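Local coordinates for protein RNA silencing suppressor p19 (Tomato bushy stunt virus, PDB 4J39) that suppresses RNA silencing in the infected host, probably acting as a homodimeric molecular caliper that binds short interfering RNA duplexes according to their length, at residues 33-38 and 51-56; 90-95 and 120-125. All blocks are in the same frame, centred on the assembly; numbering follows the deposited sequence. Where two conformers were deposited one is given.

Interaction 1. Residues 33-38 and 51-56; sequences NPLGFK and YLRYDR. With nucleotides of chain B.
Phe37 and Leu52 form the antiparallel hydrogen-bonded pair that joins the open ends of a beta hairpin. Phe37 N donates to Leu52 O and Leu52 N to Phe37 O, both at 3.0 Å. Beyond this pair the ladder is carried on by Tyr54 N, which donates to Leu35 O (3.1 Å). Where the strands part, one water donates to both Pro34 O and Tyr54 O. Gly36 faces Arg53 with their CA atoms only 4.1 Å apart, and Gly36 CA lies 3.1 Å from Leu52 O, a close CA-H...O contact.

Polar side-chain contacts centre on Tyr51. With CG anti to the backbone N (chi1 -170°), its ring lies back across the neighbouring strand, Phe37 O over one face and Lys38 CG at the edge. Its hydroxyl donates to OP1 of the 5'-terminal C1 of chain B (Tyr51 OH to OP1 2.7 Å) and accepts a weak bond from Gly36 N. Through Tyr51 the 5' end of one RNA strand is thus held at this hairpin.

Among the apolar contacts, Phe37 runs alongside Leu52, CZ to CD1 3.9 Å, and meets Tyr54 CB with its ring edge. Leu35 lies beside Arg53, whose guanidinium has Leu35 CD1 over one face, forms a salt bridge with Glu19 through NH2 and donates a hydrogen bond from NE to the backbone O of Glu13.

On the Phe37 side the hairpin packs against helices 58-65 and 108-124, with Tyr54 OH bonded to Leu123 O; strand 87-94 flanks strand 36-43.

Interaction 2. Residues 90-95 and 120-125; sequences YSIRFR and QELLQL. With SO4 (sulfate ion), chain F; nucleotides of chain C.
Leu122 fills the centre of the contact, its CD2 meeting Ile92 CG2 tip to tip at 3.9 Å and also resting on Phe94 CB. Leu123 comes at the Phe94 ring about at a right angle: its CD2 stands 4.1 Å from the ring centroid, 22° off the normal, in a CH-pi contact. Arg95 CG covers the opposite face, clamping the ring between an aliphatic chain from the helix and one from its own strand end, while Leu122 O lies at the ring edge.

Further out, the Arg95 chain bends at chi3 (59°) and NH1 donates to Leu125 O (3.0 Å); the oxygen lies near the guanidinium plane, whereas NH1 stands well out of the carbonyl plane, off the lone pairs. Asp32 and the carboxylate at Pro127, the end of this construct, form salt bridges with the same guanidinium.

Arg93 leaves the strand on the side away from the helix, and its guanidinium lies among phosphates. NH1 bonds both U12 OP1 and G13 OP2 of chain C, each nearly straight, while NE and NH2 hold a sulfate ion, probably from the crystallisation liquor, with NH2 2.7 Å from sulfate O2. Such a sheet, backed by helices on one face and gripping the phosphate backbone with the other, is the RNA-binding architecture of the p19 core.

Overall arrangement
Interactions 1 and 2 have centres 10 Å apart and follow one another along the chain, the first closing before the second opens. They share the four-stranded antiparallel sheet, in which strands 36-43 and 87-94 are neighbours: Lys38 O and Arg93 N, 2.9 Å apart, probably form a hydrogen bond between them. Residues 51-56 add the flanking strand 46-53, and residues 120-125 bring helix 108-124 against the helix-covered face of the sheet, where Phe37 touches Ile92, Phe94 and Leu123. The opposite face carries the RNA contacts, interaction 1 at a 5'-terminal phosphate and interaction 2 at internal phosphates of the other strand. Contact with a 5'-terminal phosphate beside a grip on internal phosphates is consistent with the proposed measuring of duplex length.

Interaction 1. Residues 33-38 and 51-56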
ATOM      1  N   ASN A  33      11.256 -16.318   6.405  1.00 54.32           N
ATOM      2  CA  ASN A  33      10.402 -17.308   7.169  1.00 51.00           C
ATOM      3  C   ASN A  33      10.103 -16.949   8.630  1.00 45.70           C
ATOM      4  O   ASN A  33      10.427 -17.682   9.531  1.00 44.31           O
ATOM      5  CB  ASN A  33      10.861 -18.752   6.998  1.00 52.15           C
ATOM      6  CG  ASN A  33      10.495 -19.290   5.593  1.00 59.00           C
ATOM      7  OD1 ASN A  33       9.332 -19.707   5.327  1.00 67.04           O
ATOM      8  ND2 ASN A  33      11.432 -19.193   4.685  1.00 65.10           N
ATOM      9  N   PRO A  34       9.481 -15.779   8.817  1.00 38.65           N
ATOM     10  CA  PRO A  34       9.119 -15.246  10.132  1.00 37.50           C
ATOM     11  C   PRO A  34       8.006 -16.076  10.728  1.00 35.64           C
ATOM     12  O   PRO A  34       7.375 -16.842  10.024  1.00 35.35           O
ATOM     13  CB  PRO A  34       8.651 -13.860   9.793  1.00 36.65           C
ATOM     14  CG  PRO A  34       8.078 -13.901   8.491  1.00 36.10           C
ATOM     15  CD  PRO A  34       8.925 -14.956   7.736  1.00 38.26           C
ATOM     16  N   LEU A  35       7.745 -15.858  11.997  1.00 34.69           N
ATOM     17  CA  LEU A  35       6.579 -16.495  12.675  1.00 33.29           C
ATOM     18  C   LEU A  35       5.264 -16.048  12.084  1.00 33.08           C
ATOM     19  O   LEU A  35       4.313 -16.793  12.032  1.00 34.47           O
ATOM     20  CB  LEU A  35       6.643 -16.258  14.195  1.00 34.33           C
ATOM     21  CG  LEU A  35       7.748 -17.000  14.924  1.00 35.78           C
ATOM     22  CD1 LEU A  35       7.845 -16.336  16.308  1.00 34.34           C
ATOM     23  CD2 LEU A  35       7.551 -18.581  15.022  1.00 33.97           C
ATOM     24  N   GLY A  36       5.217 -14.816  11.617  1.00 32.06           N
ATOM     25  CA  GLY A  36       4.007 -14.252  11.031  1.00 30.37           C
ATOM     26  C   GLY A  36       4.166 -12.874  10.484  1.00 31.53           C
ATOM     27  O   GLY A  36       5.295 -12.467  10.064  1.00 32.68           O
ATOM     28  N   PHE A  37       3.120 -12.048  10.610  1.00 28.67           N
ATOM     29  CA  PHE A  37       3.129 -10.744   9.962  1.00 29.39           C
ATOM     30  C   PHE A  37       2.505  -9.761  10.993  1.00 31.14           C
ATOM     31  O   PHE A  37       1.820 -10.223  11.936  1.00 30.00           O
ATOM     32  CB  PHE A  37       2.379 -10.751   8.640  1.00 29.27           C
ATOM     33  CG  PHE A  37       0.891 -10.941   8.780  1.00 29.33           C
ATOM     34  CD1 PHE A  37       0.033  -9.856   8.856  1.00 29.31           C
ATOM     35  CD2 PHE A  37       0.314 -12.266   8.784  1.00 29.13           C
ATOM     36  CE1 PHE A  37      -1.344  -9.970   8.948  1.00 28.98           C
ATOM     37  CE2 PHE A  37      -1.034 -12.378   8.907  1.00 30.36           C
ATOM     38  CZ  PHE A  37      -1.874 -11.224   8.991  1.00 26.35           C
ATOM     39  N   LYS A  38       2.775  -8.482  10.786  1.00 29.94           N
ATOM     40  CA  LYS A  38       2.107  -7.488  11.582  1.00 30.67           C
ATOM     41  C   LYS A  38       1.148  -6.662  10.761  1.00 29.47           C
ATOM     42  O   LYS A  38       1.441  -6.240   9.615  1.00 29.44           O
ATOM     43  CB  LYS A  38       3.201  -6.582  12.204  1.00 30.19           C
ATOM     44  CG  LYS A  38       4.214  -7.064  13.249  0.50 34.31           C
ATOM     45  CD  LYS A  38       5.261  -5.983  13.684  0.50 38.80           C
ATOM     46  CE  LYS A  38       6.532  -6.001  12.878  0.50 44.81           C
ATOM     47  NZ  LYS A  38       7.324  -7.230  13.191  0.50 46.52           N
ATOM     48  N   TYR A  51      -0.040  -8.892  15.702  1.00 28.19           N
ATOM     49  CA  TYR A  51       0.922  -9.828  15.110  1.00 27.10           C
ATOM     50  C   TYR A  51       0.182 -11.148  15.011  1.00 28.34           C
ATOM     51  O   TYR A  51      -0.336 -11.627  16.012  1.00 29.49           O
ATOM     52  CB  TYR A  51       2.131  -9.979  15.977  1.00 28.18           C
ATOM     53  CG  TYR A  51       3.245 -10.744  15.312  1.00 29.61           C
ATOM     54  CD1 TYR A  51       3.259 -12.129  15.284  1.00 29.94           C
ATOM     55  CD2 TYR A  51       4.264 -10.067  14.743  1.00 30.99           C
ATOM     56  CE1 TYR A  51       4.353 -12.800  14.657  1.00 29.82           C
ATOM     57  CE2 TYR A  51       5.305 -10.691  14.094  1.00 32.56           C
ATOM     58  CZ  TYR A  51       5.315 -12.079  14.020  1.00 35.38           C
ATOM     59  OH  TYR A  51       6.397 -12.696  13.451  1.00 34.59           O
ATOM     60  N   LEU A  52       0.150 -11.772  13.811  1.00 28.34           N
ATOM     61  CA  LEU A  52      -0.648 -12.998  13.585  1.00 28.03           C
ATOM     62  C   LEU A  52       0.325 -14.035  12.933  1.00 28.34           C
ATOM     63  O   LEU A  52       1.078 -13.663  12.017  1.00 29.78           O
ATOM     64  CB  LEU A  52      -1.791 -12.734  12.692  1.00 28.78           C
ATOM     65  CG  LEU A  52      -2.971 -11.913  13.326  1.00 30.99           C
ATOM     66  CD1 LEU A  52      -3.953 -11.504  12.233  1.00 31.47           C
ATOM     67  CD2 LEU A  52      -3.521 -12.585  14.558  1.00 30.36           C
ATOM     68  N   ARG A  53       0.196 -15.281  13.394  1.00 28.80           N
ATOM     69  CA  ARG A  53       1.056 -16.406  12.890  1.00 28.23           C
ATOM     70  C   ARG A  53       0.596 -16.721  11.538  1.00 31.64           C
ATOM     71  O   ARG A  53      -0.604 -16.823  11.263  1.00 28.81           O
ATOM     72  CB  ARG A  53       1.004 -17.621  13.828  1.00 27.16           C
ATOM     73  CG  ARG A  53       1.267 -17.256  15.274  1.00 29.38           C
ATOM     74  CD  ARG A  53       2.607 -16.529  15.338  1.00 30.81           C
ATOM     75  NE  ARG A  53       2.888 -16.036  16.721  1.00 29.45           N
ATOM     76  CZ  ARG A  53       3.519 -16.732  17.621  1.00 29.16           C
ATOM     77  NH1 ARG A  53       3.722 -16.278  18.850  1.00 31.10           N
ATOM     78  NH2 ARG A  53       4.124 -17.906  17.237  1.00 29.39           N
ATOM     79  N   TYR A  54       1.548 -17.066  10.674  1.00 29.84           N
ATOM     80  CA  TYR A  54       1.231 -17.240   9.298  1.00 30.71           C
ATOM     81  C   TYR A  54       2.297 -18.149   8.706  1.00 31.55           C
ATOM     82  O   TYR A  54       3.477 -17.852   8.802  1.00 33.02           O
ATOM     83  CB  TYR A  54       1.087 -15.970   8.455  1.00 29.70           C
ATOM     84  CG  TYR A  54       0.857 -16.239   6.966  1.00 30.33           C
ATOM     85  CD1 TYR A  54      -0.289 -16.913   6.498  1.00 31.71           C
ATOM     86  CD2 TYR A  54       1.781 -15.753   6.006  1.00 35.17           C
ATOM     87  CE1 TYR A  54      -0.466 -17.142   5.179  1.00 34.56           C
ATOM     88  CE2 TYR A  54       1.570 -15.943   4.658  1.00 34.25           C
ATOM     89  CZ  TYR A  54       0.467 -16.689   4.240  1.00 32.75           C
ATOM     90  OH  TYR A  54       0.353 -16.875   2.854  1.00 33.23           O
ATOM     91  N   ASP A  55       1.882 -19.249   8.088  1.00 34.56           N
ATOM     92  CA  ASP A  55       2.893 -20.277   7.680  1.00 37.79           C
ATOM     93  C   ASP A  55       2.839 -20.573   6.188  1.00 38.70           C
ATOM     94  O   ASP A  55       3.417 -21.605   5.738  1.00 37.27           O
ATOM     95  CB  ASP A  55       2.753 -21.590   8.460  1.00 38.78           C
ATOM     96  CG  ASP A  55       1.474 -22.367   8.098  1.00 35.39           C
ATOM     97  OD1 ASP A  55       0.680 -21.988   7.180  1.00 37.10           O
ATOM     98  OD2 ASP A  55       1.323 -23.469   8.726  1.00 37.17           O
ATOM     99  N   ARG A  56       2.103 -19.738   5.451  1.00 38.24           N
ATOM    100  CA  ARG A  56       2.038 -19.725   4.019  1.00 40.34           C
ATOM    101  C   ARG A  56       1.330 -20.888   3.432  1.00 40.79           C
ATOM    102  O   ARG A  56       1.576 -21.191   2.309  1.00 45.36           O
ATOM    103  CB  ARG A  56       3.458 -19.686   3.406  1.00 40.70           C
ATOM    104  CG  ARG A  56       4.326 -18.520   3.749  1.00 47.84           C
ATOM    105  CD  ARG A  56       5.327 -18.479   2.586  1.00 60.20           C
ATOM    106  NE  ARG A  56       6.540 -17.752   2.932  1.00 71.82           N
ATOM    107  CZ  ARG A  56       7.611 -17.616   2.126  1.00 77.53           C
ATOM    108  NH1 ARG A  56       7.651 -18.177   0.912  1.00 78.13           N
ATOM    109  NH2 ARG A  56       8.660 -16.907   2.553  1.00 79.21           N
TER
ATOM    110  OP3   C B   1       8.953  -9.113  12.911  0.55 41.37           O
ATOM    111  P     C B   1       9.344 -10.465  13.384  0.55 40.35           P
ATOM    112  OP1   C B   1       8.623 -11.469  12.561  0.55 26.66           O
ATOM    113  OP2   C B   1      10.858 -10.560  13.533  0.55 40.16           O
ATOM    114  O5'   C B   1       8.645 -10.604  14.813  0.55 42.25           O
ATOM    115  C5'   C B   1       8.797  -9.522  15.762  0.55 43.31           C
ATOM    116  C4'   C B   1       8.183  -9.798  17.128  0.55 40.15           C
ATOM    117  O4'   C B   1       9.010 -10.679  17.943  0.55 39.92           O
ATOM    118  C3'   C B   1       8.047  -8.547  17.932  0.55 41.80           C
ATOM    119  O3'   C B   1       6.894  -7.819  17.517  0.55 46.98           O
ATOM    120  C2'   C B   1       8.008  -9.111  19.366  0.55 40.45           C
ATOM    121  O2'   C B   1       6.785  -9.767  19.745  0.55 38.30           O
ATOM    122  C1'   C B   1       9.129 -10.119  19.252  0.55 40.50           C
ATOM    123  N1    C B   1      10.566  -9.548  19.414  1.00 40.02           N
ATOM    124  C2    C B   1      11.035  -9.223  20.675  1.00 44.65           C
ATOM    125  O2    C B   1      10.291  -9.390  21.627  1.00 42.75           O
ATOM    126  N3    C B   1      12.333  -8.743  20.837  1.00 43.47           N
ATOM    127  C4    C B   1      13.106  -8.577  19.754  1.00 47.61           C
ATOM    128  N4    C B   1      14.370  -8.114  19.934  1.00 41.94           N
ATOM    129  C5    C B   1      12.641  -8.899  18.442  1.00 45.92           C
ATOM    130  C6    C B   1      11.366  -9.367  18.330  1.00 43.52           C
TER
HETATM  131  O   HOH W   1       5.764 -16.874   7.703  1.00 40.90           O

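Interaction 2. Residues 90-95 and 120-125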
ATOM      1  N   TYR A  90      -4.560   1.614   7.063  1.00 29.30           N
ATOM      2  CA  TYR A  90      -4.273   0.218   7.323  1.00 26.83           C
ATOM      3  C   TYR A  90      -2.806  -0.029   6.920  1.00 27.76           C
ATOM      4  O   TYR A  90      -2.372   0.522   5.875  1.00 28.95           O
ATOM      5  CB  TYR A  90      -5.200  -0.703   6.448  1.00 29.41           C
ATOM      6  CG  TYR A  90      -4.800  -2.129   6.584  1.00 28.22           C
ATOM      7  CD1 TYR A  90      -4.985  -2.892   7.749  1.00 25.68           C
ATOM      8  CD2 TYR A  90      -4.109  -2.772   5.539  1.00 30.53           C
ATOM      9  CE1 TYR A  90      -4.672  -4.194   7.870  1.00 28.77           C
ATOM     10  CE2 TYR A  90      -3.681  -4.081   5.634  1.00 30.75           C
ATOM     11  CZ  TYR A  90      -3.918  -4.835   6.780  1.00 29.63           C
ATOM     12  OH  TYR A  90      -3.581  -6.124   6.933  1.00 30.91           O
ATOM     13  N   SER A  91      -2.050  -0.722   7.714  1.00 28.53           N
ATOM     14  CA  SER A  91      -0.693  -1.144   7.366  1.00 29.93           C
ATOM     15  C   SER A  91      -0.478  -2.583   7.585  1.00 30.30           C
ATOM     16  O   SER A  91      -0.988  -3.168   8.529  1.00 29.48           O
ATOM     17  CB  SER A  91       0.239  -0.411   8.246  1.00 31.56           C
ATOM     18  OG  SER A  91       1.471  -0.143   7.564  0.50 36.46           O
ATOM     19  N   ILE A  92       0.335  -3.221   6.741  1.00 27.66           N
ATOM     20  CA  ILE A  92       0.723  -4.563   6.926  1.00 26.86           C
ATOM     21  C   ILE A  92       2.254  -4.702   6.533  1.00 29.88           C
ATOM     22  O   ILE A  92       2.691  -4.012   5.572  1.00 29.85           O
ATOM     23  CB  ILE A  92      -0.093  -5.575   6.076  1.00 26.24           C
ATOM     24  CG1 ILE A  92       0.333  -6.987   6.419  1.00 26.96           C
ATOM     25  CG2 ILE A  92      -0.208  -5.128   4.597  1.00 30.10           C
ATOM     26  CD1 ILE A  92      -0.681  -8.038   5.743  1.00 28.95           C
ATOM     27  N   ARG A  93       3.010  -5.456   7.304  1.00 29.87           N
ATOM     28  CA  ARG A  93       4.373  -5.727   7.024  1.00 30.06           C
ATOM     29  C   ARG A  93       4.656  -7.242   7.074  1.00 32.82           C
ATOM     30  O   ARG A  93       4.266  -7.957   8.043  1.00 29.88           O
ATOM     31  CB  ARG A  93       5.265  -4.978   8.003  1.00 33.66           C
ATOM     32  CG  ARG A  93       6.701  -5.388   7.838  1.00 39.57           C
ATOM     33  CD  ARG A  93       7.624  -4.345   8.152  1.00 44.77           C
ATOM     34  NE  ARG A  93       9.025  -4.752   7.930  1.00 51.58           N
ATOM     35  CZ  ARG A  93      10.053  -3.933   8.077  1.00 54.88           C
ATOM     36  NH1 ARG A  93       9.833  -2.671   8.428  1.00 55.36           N
ATOM     37  NH2 ARG A  93      11.293  -4.364   7.922  1.00 53.86           N
ATOM     38  N   PHE A  94       5.275  -7.729   5.986  1.00 29.87           N
ATOM     39  CA  PHE A  94       5.638  -9.137   5.894  1.00 31.00           C
ATOM     40  C   PHE A  94       6.918  -9.275   5.045  1.00 31.60           C
ATOM     41  O   PHE A  94       6.995  -8.674   3.954  1.00 32.46           O
ATOM     42  CB  PHE A  94       4.466  -9.900   5.285  1.00 30.10           C
ATOM     43  CG  PHE A  94       4.671 -11.366   5.237  1.00 29.03           C
ATOM     44  CD1 PHE A  94       5.008 -12.113   6.360  1.00 28.11           C
ATOM     45  CD2 PHE A  94       4.498 -12.044   3.982  1.00 33.49           C
ATOM     46  CE1 PHE A  94       5.148 -13.537   6.283  1.00 34.80           C
ATOM     47  CE2 PHE A  94       4.699 -13.407   3.903  1.00 36.17           C
ATOM     48  CZ  PHE A  94       4.996 -14.140   5.017  1.00 34.69           C
ATOM     49  N   ARG A  95       7.925  -9.956   5.574  1.00 33.02           N
ATOM     50  CA  ARG A  95       9.139 -10.292   4.763  1.00 37.38           C
ATOM     51  C   ARG A  95       9.816  -9.040   4.139  1.00 38.10           C
ATOM     52  O   ARG A  95      10.164  -8.998   2.956  1.00 38.91           O
ATOM     53  CB  ARG A  95       8.754 -11.253   3.652  1.00 39.67           C
ATOM     54  CG  ARG A  95       8.292 -12.636   4.200  1.00 45.24           C
ATOM     55  CD  ARG A  95       7.756 -13.487   3.058  1.00 54.50           C
ATOM     56  NE  ARG A  95       8.768 -13.698   2.035  1.00 59.67           N
ATOM     57  CZ  ARG A  95       8.541 -13.944   0.741  1.00 64.49           C
ATOM     58  NH1 ARG A  95       7.277 -14.002   0.247  1.00 65.92           N
ATOM     59  NH2 ARG A  95       9.606 -14.138  -0.071  1.00 65.92           N
ATOM     60  N   GLN A 120      -3.940  -9.816   0.992  1.00 32.90           N
ATOM     61  CA  GLN A 120      -3.911 -11.093   0.208  1.00 35.90           C
ATOM     62  C   GLN A 120      -2.639 -11.199  -0.726  1.00 36.03           C
ATOM     63  O   GLN A 120      -1.901 -12.176  -0.621  1.00 36.10           O
ATOM     64  CB  GLN A 120      -5.161 -11.135  -0.692  0.50 36.45           C
ATOM     65  CG  GLN A 120      -6.546 -11.288   0.043  0.50 39.34           C
ATOM     66  CD  GLN A 120      -7.825 -10.865  -0.756  0.50 41.55           C
ATOM     67  OE1 GLN A 120      -8.914 -10.973  -0.234  0.50 41.92           O
ATOM     68  NE2 GLN A 120      -7.683 -10.419  -2.008  0.50 44.12           N
ATOM     69  N   GLU A 121      -2.316 -10.140  -1.442  1.00 38.00           N
ATOM     70  CA  GLU A 121      -1.210 -10.213  -2.432  1.00 38.57           C
ATOM     71  C   GLU A 121       0.115 -10.280  -1.738  1.00 36.57           C
ATOM     72  O   GLU A 121       1.013 -11.036  -2.137  1.00 34.83           O
ATOM     73  CB  GLU A 121      -1.317  -9.024  -3.395  1.00 41.94           C
ATOM     74  CG  GLU A 121      -2.764  -8.985  -4.109  1.00 50.35           C
ATOM     75  CD  GLU A 121      -2.902  -9.295  -5.650  1.00 61.62           C
ATOM     76  OE1 GLU A 121      -2.215  -8.649  -6.505  1.00 65.19           O
ATOM     77  OE2 GLU A 121      -3.776 -10.152  -5.953  1.00 60.14           O
ATOM     78  N   LEU A 122       0.263  -9.537  -0.619  1.00 31.52           N
ATOM     79  CA  LEU A 122       1.514  -9.620   0.122  1.00 30.71           C
ATOM     80  C   LEU A 122       1.806 -10.971   0.740  1.00 32.37           C
ATOM     81  O   LEU A 122       2.925 -11.519   0.697  1.00 32.41           O
ATOM     82  CB  LEU A 122       1.523  -8.507   1.244  1.00 29.31           C
ATOM     83  CG  LEU A 122       2.808  -8.394   1.987  1.00 29.51           C
ATOM     84  CD1 LEU A 122       4.124  -8.224   1.096  1.00 35.75           C
ATOM     85  CD2 LEU A 122       2.755  -7.215   3.075  1.00 28.07           C
ATOM     86  N   LEU A 123       0.767 -11.550   1.341  1.00 30.60           N
ATOM     87  CA  LEU A 123       0.875 -12.820   2.024  1.00 31.74           C
ATOM     88  C   LEU A 123       1.077 -13.984   0.990  1.00 34.64           C
ATOM     89  O   LEU A 123       1.699 -14.974   1.323  1.00 39.18           O
ATOM     90  CB  LEU A 123      -0.335 -13.036   2.934  1.00 31.86           C
ATOM     91  CG  LEU A 123      -0.478 -12.043   4.107  1.00 29.15           C
ATOM     92  CD1 LEU A 123      -1.830 -12.422   4.956  1.00 27.79           C
ATOM     93  CD2 LEU A 123       0.810 -12.043   4.930  1.00 31.69           C
ATOM     94  N   GLN A 124       0.723 -13.734  -0.244  1.00 36.39           N
ATOM     95  CA  GLN A 124       0.883 -14.798  -1.291  1.00 41.52           C
ATOM     96  C   GLN A 124       2.086 -14.583  -2.202  1.00 46.34           C
ATOM     97  O   GLN A 124       2.294 -15.404  -3.138  1.00 45.93           O
ATOM     98  CB  GLN A 124      -0.306 -14.857  -2.175  1.00 43.23           C
ATOM     99  CG  GLN A 124      -1.596 -15.223  -1.496  1.00 46.06           C
ATOM    100  CD  GLN A 124      -2.764 -15.376  -2.437  1.00 50.27           C
ATOM    101  OE1 GLN A 124      -3.336 -16.478  -2.539  1.00 52.56           O
ATOM    102  NE2 GLN A 124      -3.118 -14.315  -3.139  1.00 54.67           N
ATOM    103  N   LEU A 125       2.852 -13.539  -1.959  1.00 48.11           N
ATOM    104  CA  LEU A 125       3.953 -13.192  -2.856  1.00 53.75           C
ATOM    105  C   LEU A 125       4.950 -14.354  -2.862  1.00 56.76           C
ATOM    106  O   LEU A 125       5.312 -14.865  -1.809  1.00 54.15           O
ATOM    107  CB  LEU A 125       4.680 -11.964  -2.338  1.00 53.49           C
ATOM    108  CG  LEU A 125       5.228 -10.799  -3.207  1.00 56.02           C
ATOM    109  CD1 LEU A 125       6.501 -10.245  -2.436  1.00 52.01           C
ATOM    110  CD2 LEU A 125       5.389 -11.085  -4.769  1.00 51.17           C
TER
HETATM  111  S   SO4 F 204      11.150  -7.732   8.359  0.70 69.60           S
HETATM  112  O1  SO4 F 204       9.711  -7.693   7.819  0.70 57.27           O
HETATM  113  O2  SO4 F 204      12.184  -6.937   7.669  0.70 63.85           O
HETATM  114  O3  SO4 F 204      11.262  -7.276   9.762  0.70 67.15           O
HETATM  115  O4  SO4 F 204      11.593  -9.116   8.205  0.70 66.58           O
ATOM    116  P     G C  13      12.484  -0.830   6.990  1.00 43.57           P
ATOM    117  OP1   G C  13      12.792  -2.180   6.397  1.00 46.95           O
ATOM    118  OP2   G C  13      12.112  -0.699   8.412  1.00 43.17           O
ATOM    119  O5'   G C  13      13.769   0.093   6.726  1.00 43.82           O
ATOM    120  C5'   G C  13      14.361   0.124   5.449  1.00 42.77           C
ATOM    121  C4'   G C  13      15.463   1.155   5.399  1.00 41.68           C
ATOM    122  O4'   G C  13      14.852   2.441   5.522  1.00 38.44           O
ATOM    123  C3'   G C  13      16.496   1.158   6.547  1.00 42.14           C
ATOM    124  O3'   G C  13      17.484   0.155   6.281  1.00 42.61           O
ATOM    125  C2'   G C  13      17.050   2.560   6.446  1.00 40.06           C
ATOM    126  O2'   G C  13      17.878   2.757   5.341  1.00 44.68           O
ATOM    127  C1'   G C  13      15.743   3.301   6.232  1.00 42.95           C
ATOM    128  N9    G C  13      15.063   3.732   7.431  1.00 39.74           N
ATOM    129  C8    G C  13      13.999   3.176   8.059  1.00 43.03           C
ATOM    130  N7    G C  13      13.587   3.847   9.125  1.00 44.70           N
ATOM    131  C5    G C  13      14.517   4.875   9.223  1.00 45.44           C
ATOM    132  C6    G C  13      14.680   5.931  10.215  1.00 45.72           C
ATOM    133  O6    G C  13      13.979   6.186  11.192  1.00 44.73           O
ATOM    134  N1    G C  13      15.793   6.795   9.971  1.00 43.75           N
ATOM    135  C2    G C  13      16.679   6.643   8.942  1.00 47.07           C
ATOM    136  N2    G C  13      17.706   7.541   8.893  1.00 44.41           N
ATOM    137  N3    G C  13      16.573   5.652   8.016  1.00 42.87           N
ATOM    138  C4    G C  13      15.434   4.821   8.206  1.00 43.28           C
ATOM    139  P     U C  12       7.184   0.149   8.834  1.00 45.89           P
ATOM    140  OP1   U C  12       7.070  -1.343   8.741  1.00 46.64           O
ATOM    141  OP2   U C  12       7.401   0.570  10.179  1.00 41.90           O
ATOM    142  O5'   U C  12       8.291   0.723   7.854  1.00 43.98           O
ATOM    143  C5'   U C  12       8.265   0.377   6.440  1.00 42.85           C
ATOM    144  C4'   U C  12       9.352   1.072   5.665  1.00 42.25           C
ATOM    145  O4'   U C  12       9.102   2.496   5.773  1.00 41.15           O
ATOM    146  C3'   U C  12      10.757   0.976   6.263  1.00 40.80           C
ATOM    147  O3'   U C  12      11.437  -0.206   5.966  1.00 43.09           O
ATOM    148  C2'   U C  12      11.430   2.129   5.547  1.00 43.01           C
ATOM    149  O2'   U C  12      11.621   1.938   4.155  1.00 43.28           O
ATOM    150  C1'   U C  12      10.350   3.161   5.759  1.00 44.14           C
ATOM    151  N1    U C  12      10.357   3.953   7.017  1.00 42.05           N
ATOM    152  C2    U C  12      11.211   5.018   7.062  1.00 43.19           C
ATOM    153  O2    U C  12      12.018   5.247   6.190  1.00 42.86           O
ATOM    154  N3    U C  12      11.134   5.774   8.223  1.00 42.24           N
ATOM    155  C4    U C  12      10.335   5.637   9.334  1.00 42.05           C
ATOM    156  O4    U C  12      10.423   6.494  10.239  1.00 42.10           O
ATOM    157  C5    U C  12       9.434   4.502   9.222  1.00 44.15           C
ATOM    158  C6    U C  12       9.497   3.726   8.093  1.00 43.19           C
TER